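Spherulin-4 (PDB 5C5G) is a fungal glycoside hydrolase with a (beta/alpha) barrel that probably acts on galactosaminogalactan during its biosynthesis. Local coordinates at residues 5-10 and 33-38; 193-198 and 224-229. One frame throughout, in Å; residues are numbered along the deposited sequence.

Both contacts sit at the N-terminal ends of strands in one closed parallel barrel of eight strands, and their centres lie about 12 Å apart. Contact 1 pairs the first strand, 9-13, with the entry to the second, 38-42; contact 2 joins the entry to strand 198-203 with the start of the last, 227-230. Along the chain they follow in series, contact 1 closing before contact 2 opens. In the sheet they meet, because strands 9-13 and 227-230 are neighbours: K9 NZ reaches D226 OD2 at 2.7 Å in a salt bridge. Together the two contacts therefore span the seam where the last strand meets the first and the barrel closes.

Contact 1 of 2, residues 5-10 and 33-38; sequences GPKSKV and HPDVNF
The start of the first parallel strand pair of the barrel is set by V10 and F38, a parallel bridge with CA atoms 4.7 Å apart. Its hydrogen bond runs from V10 N to N37 O at 2.9 Å, with an N-H...O angle of 148°. The same N37 O takes a CA-H contact from K9 CA at 3.3 Å, and F38 CA makes the equivalent approach to V10 O. Just before the strands begin, a water bridges the two segments, donating to S8 O and accepting from N37 N. V10 and F38 lie side by side on one face of the sheet, V10 CB standing 3.7 Å from F38 CD2. A chi1 of 174° puts V10 CG2 anti to the carbonyl carbon, where it meets V36 CG1 at 3.6 Å, and leaves CG1 against the F38 ring; V36 CG1 in turn sits over one face of that ring, offset toward the rim. At the outer end K7, bent at chi2 and chi4, brings NZ to D35 O in a weak 3.1 Å bond, with D35 OD2 in a long salt bridge. Helix 245-252 touches V10 and F38 through M252 and V249, giving the strand-against-helix layering of a TIM barrel.

Contact 2 of 2, residues 193-198 and 224-229; sequences SHRDQL and VADEIF
The guanidinium of R195 is sandwiched: A225 C, D226 CA and D226 N lie over one face, the P6 ring covers the other, and V224 N and a water sit at its edge. D196 CA lies in plane at the edge of the H194 ring, whose ND1 accepts from D196 N, tilted out of that plane. This is the bottom of the TIM barrel, where a 3-10 turn (195-197) leads into strand 198-203 beside the start of strand 227-230. R195 NH1 meets D226 OD1 at 3.0 Å in a salt bridge, but not head-on: the planes are 81° apart and the nitrogen approaches 36° out of the carboxylate plane. CG of R195 lies between the backbone N and the carbonyl carbon (chi1 64°), and the bend at chi3 lays the guanidinium over the 225-226 backbone. D196 OD1 joins the network through a weak bond from R195 NH1, and the edge water donates to both D196 OD1 and D226 OD1. Shared cation and water probably offset repulsion between these carboxylates, whose OD1 atoms are 3.9 Å apart. D226 OD2 pairs with K9, while R195 NH2 bonds the backbone oxygens of R222 and K7. L198 O receives weak bonds from D226 N and E227 N. R195 O accepts L198 N and, at 3.0 Å, D226 N, which arrive from opposite faces of its carbonyl plane.

Contact 1 of 2, residues 5-10 and 33-38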
# COMPACT_ATOMS: atom_id res chain seq x y z
N GLY A 5 20.21 -0.42 -7.50
CA GLY A 5 19.38 0.38 -8.39
C GLY A 5 18.49 1.33 -7.61
O GLY A 5 18.72 1.62 -6.42
N PRO A 6 17.47 1.87 -8.27
CA PRO A 6 16.64 2.89 -7.63
C PRO A 6 16.01 2.39 -6.32
O PRO A 6 15.59 1.24 -6.23
CB PRO A 6 15.54 3.16 -8.66
CG PRO A 6 16.05 2.63 -9.95
CD PRO A 6 17.04 1.56 -9.65
N LYS A 7 15.99 3.25 -5.32
CA LYS A 7 15.33 2.96 -4.07
C LYS A 7 13.81 2.90 -4.26
O LYS A 7 13.23 3.63 -5.08
CB LYS A 7 15.68 4.04 -3.05
CG LYS A 7 15.43 3.64 -1.61
CD LYS A 7 16.71 3.15 -0.94
CE LYS A 7 16.50 2.88 0.55
NZ LYS A 7 16.70 4.08 1.43
N SER A 8 13.20 2.03 -3.49
CA SER A 8 11.75 1.89 -3.43
C SER A 8 11.28 2.00 -1.99
O SER A 8 12.02 1.74 -1.04
CB SER A 8 11.32 0.55 -4.00
OG SER A 8 11.66 0.47 -5.38
N LYS A 9 10.01 2.38 -1.85
CA LYS A 9 9.32 2.33 -0.58
C LYS A 9 8.88 0.91 -0.29
O LYS A 9 8.51 0.17 -1.20
CB LYS A 9 8.09 3.22 -0.64
CG LYS A 9 8.41 4.67 -0.97
CD LYS A 9 7.15 5.49 -1.19
CE LYS A 9 7.46 6.94 -1.58
NZ LYS A 9 8.35 7.03 -2.77
N VAL A 10 8.88 0.56 0.98
CA VAL A 10 8.28 -0.69 1.42
C VAL A 10 6.77 -0.47 1.55
O VAL A 10 6.32 0.37 2.34
CB VAL A 10 8.88 -1.18 2.75
CG1 VAL A 10 8.13 -2.39 3.26
CG2 VAL A 10 10.36 -1.49 2.58
N HIS A 33 15.42 0.73 10.32
CA HIS A 33 15.73 1.32 9.01
C HIS A 33 15.06 2.68 8.84
O HIS A 33 14.13 2.84 8.04
CB HIS A 33 15.27 0.41 7.89
CG HIS A 33 15.88 -0.95 7.92
ND1 HIS A 33 17.19 -1.20 7.58
CD2 HIS A 33 15.34 -2.16 8.23
CE1 HIS A 33 17.44 -2.49 7.68
NE2 HIS A 33 16.32 -3.10 8.06
N PRO A 34 15.52 3.69 9.59
CA PRO A 34 14.90 5.02 9.50
C PRO A 34 15.06 5.65 8.11
O PRO A 34 14.31 6.55 7.78
CB PRO A 34 15.65 5.84 10.55
CG PRO A 34 16.94 5.13 10.77
CD PRO A 34 16.62 3.66 10.58
N ASP A 35 16.01 5.15 7.33
CA ASP A 35 16.24 5.64 5.98
C ASP A 35 15.28 5.05 4.93
O ASP A 35 15.26 5.51 3.81
CB ASP A 35 17.69 5.34 5.57
CG ASP A 35 18.01 3.86 5.60
OD1 ASP A 35 17.69 3.20 6.62
OD2 ASP A 35 18.58 3.34 4.62
N VAL A 36 14.53 4.02 5.30
CA VAL A 36 13.56 3.39 4.41
C VAL A 36 12.21 4.04 4.65
O VAL A 36 11.83 4.28 5.80
CB VAL A 36 13.47 1.87 4.66
CG1 VAL A 36 12.32 1.25 3.88
CG2 VAL A 36 14.77 1.23 4.26
N ASN A 37 11.50 4.36 3.58
CA ASN A 37 10.13 4.86 3.67
C ASN A 37 9.13 3.74 3.54
O ASN A 37 9.26 2.89 2.65
CB ASN A 37 9.89 5.91 2.58
CG ASN A 37 10.76 7.12 2.77
OD1 ASN A 37 10.93 7.59 3.89
ND2 ASN A 37 11.32 7.62 1.68
N PHE A 38 8.15 3.75 4.44
CA PHE A 38 7.13 2.71 4.52
C PHE A 38 5.77 3.31 4.23
O PHE A 38 5.38 4.30 4.85
CB PHE A 38 7.11 2.09 5.91
CG PHE A 38 8.35 1.32 6.29
CD1 PHE A 38 9.47 1.97 6.76
CD2 PHE A 38 8.38 -0.05 6.19
CE1 PHE A 38 10.61 1.27 7.11
CE2 PHE A 38 9.53 -0.75 6.53
CZ PHE A 38 10.63 -0.09 7.01
O HOH W 1 12.54 3.83 0.89

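Contact 2 of 2, residues 193-198 and 224-229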
# COMPACT_ATOMS: atom_id res chain seq x y z
N SER A 193 4.02 5.60 -18.52
CA SER A 193 4.21 5.25 -17.12
C SER A 193 5.66 5.42 -16.69
O SER A 193 6.59 5.43 -17.50
CB SER A 193 3.78 3.80 -16.87
OG SER A 193 4.69 2.88 -17.45
N HIS A 194 5.83 5.55 -15.39
CA HIS A 194 7.14 5.67 -14.76
C HIS A 194 7.09 4.86 -13.48
O HIS A 194 6.03 4.76 -12.85
CB HIS A 194 7.41 7.13 -14.45
CG HIS A 194 8.80 7.40 -13.97
ND1 HIS A 194 9.20 7.22 -12.66
CD2 HIS A 194 9.90 7.84 -14.64
CE1 HIS A 194 10.48 7.54 -12.55
NE2 HIS A 194 10.92 7.92 -13.73
N ARG A 195 8.22 4.31 -13.08
CA ARG A 195 8.28 3.50 -11.87
C ARG A 195 7.72 4.23 -10.65
O ARG A 195 7.16 3.58 -9.77
CB ARG A 195 9.72 3.01 -11.58
CG ARG A 195 10.72 4.11 -11.29
CD ARG A 195 12.10 3.57 -10.98
NE ARG A 195 12.16 2.72 -9.78
CZ ARG A 195 12.06 3.17 -8.52
NH1 ARG A 195 11.88 4.46 -8.27
NH2 ARG A 195 12.15 2.32 -7.51
N ASP A 196 7.86 5.55 -10.58
CA ASP A 196 7.37 6.32 -9.44
C ASP A 196 5.86 6.23 -9.27
O ASP A 196 5.35 6.54 -8.21
CB ASP A 196 7.79 7.79 -9.55
CG ASP A 196 9.28 8.01 -9.36
OD1 ASP A 196 10.00 7.07 -9.00
OD2 ASP A 196 9.73 9.17 -9.57
N GLN A 197 5.16 5.85 -10.32
CA GLN A 197 3.71 5.70 -10.29
C GLN A 197 3.22 4.32 -9.88
O GLN A 197 2.02 4.12 -9.77
CB GLN A 197 3.15 5.99 -11.68
CG GLN A 197 3.45 7.38 -12.15
CD GLN A 197 2.93 7.59 -13.54
OE1 GLN A 197 3.43 7.01 -14.48
NE2 GLN A 197 1.89 8.39 -13.67
N LEU A 198 4.14 3.36 -9.71
CA LEU A 198 3.78 1.95 -9.70
C LEU A 198 4.20 1.23 -8.44
O LEU A 198 5.26 1.48 -7.86
CB LEU A 198 4.44 1.25 -10.89
CG LEU A 198 4.20 1.89 -12.26
CD1 LEU A 198 4.96 1.10 -13.33
CD2 LEU A 198 2.73 1.97 -12.58
N VAL A 224 11.52 -1.27 -11.57
CA VAL A 224 10.26 -0.99 -12.26
C VAL A 224 9.14 -0.48 -11.36
O VAL A 224 8.14 0.01 -11.89
CB VAL A 224 9.75 -2.22 -13.06
CG1 VAL A 224 10.70 -2.55 -14.18
CG2 VAL A 224 9.55 -3.42 -12.17
N ALA A 225 9.29 -0.56 -10.04
CA ALA A 225 8.21 -0.17 -9.13
C ALA A 225 8.78 0.56 -7.92
O ALA A 225 9.68 0.05 -7.25
CB ALA A 225 7.43 -1.38 -8.67
N ASP A 226 8.25 1.74 -7.63
CA ASP A 226 8.75 2.56 -6.54
C ASP A 226 8.17 2.16 -5.19
O ASP A 226 8.61 2.69 -4.18
CB ASP A 226 8.44 4.03 -6.81
CG ASP A 226 9.13 4.98 -5.86
OD1 ASP A 226 10.38 4.92 -5.77
OD2 ASP A 226 8.43 5.81 -5.23
N GLU A 227 7.19 1.25 -5.15
CA GLU A 227 6.69 0.70 -3.89
C GLU A 227 6.54 -0.79 -4.06
O GLU A 227 6.05 -1.23 -5.09
CB GLU A 227 5.36 1.34 -3.45
CG GLU A 227 5.32 2.84 -3.67
CD GLU A 227 4.45 3.62 -2.71
OE1 GLU A 227 4.22 3.14 -1.58
OE2 GLU A 227 4.01 4.71 -3.10
N ILE A 228 6.99 -1.57 -3.07
CA ILE A 228 7.09 -3.01 -3.22
C ILE A 228 6.73 -3.73 -1.91
O ILE A 228 7.20 -3.33 -0.85
CB ILE A 228 8.53 -3.42 -3.58
CG1 ILE A 228 8.98 -2.72 -4.86
CG2 ILE A 228 8.63 -4.94 -3.71
CD1 ILE A 228 10.44 -2.92 -5.18
N PHE A 229 5.93 -4.78 -2.03
CA PHE A 229 5.74 -5.75 -0.95
C PHE A 229 6.05 -7.12 -1.52
O PHE A 229 5.52 -7.50 -2.57
CB PHE A 229 4.29 -5.74 -0.48
CG PHE A 229 4.01 -6.68 0.67
CD1 PHE A 229 4.64 -6.51 1.89
CD2 PHE A 229 3.08 -7.71 0.54
CE1 PHE A 229 4.37 -7.38 2.95
CE2 PHE A 229 2.81 -8.56 1.60
CZ PHE A 229 3.44 -8.39 2.80
O HOH W 2 11.54 7.62 -6.77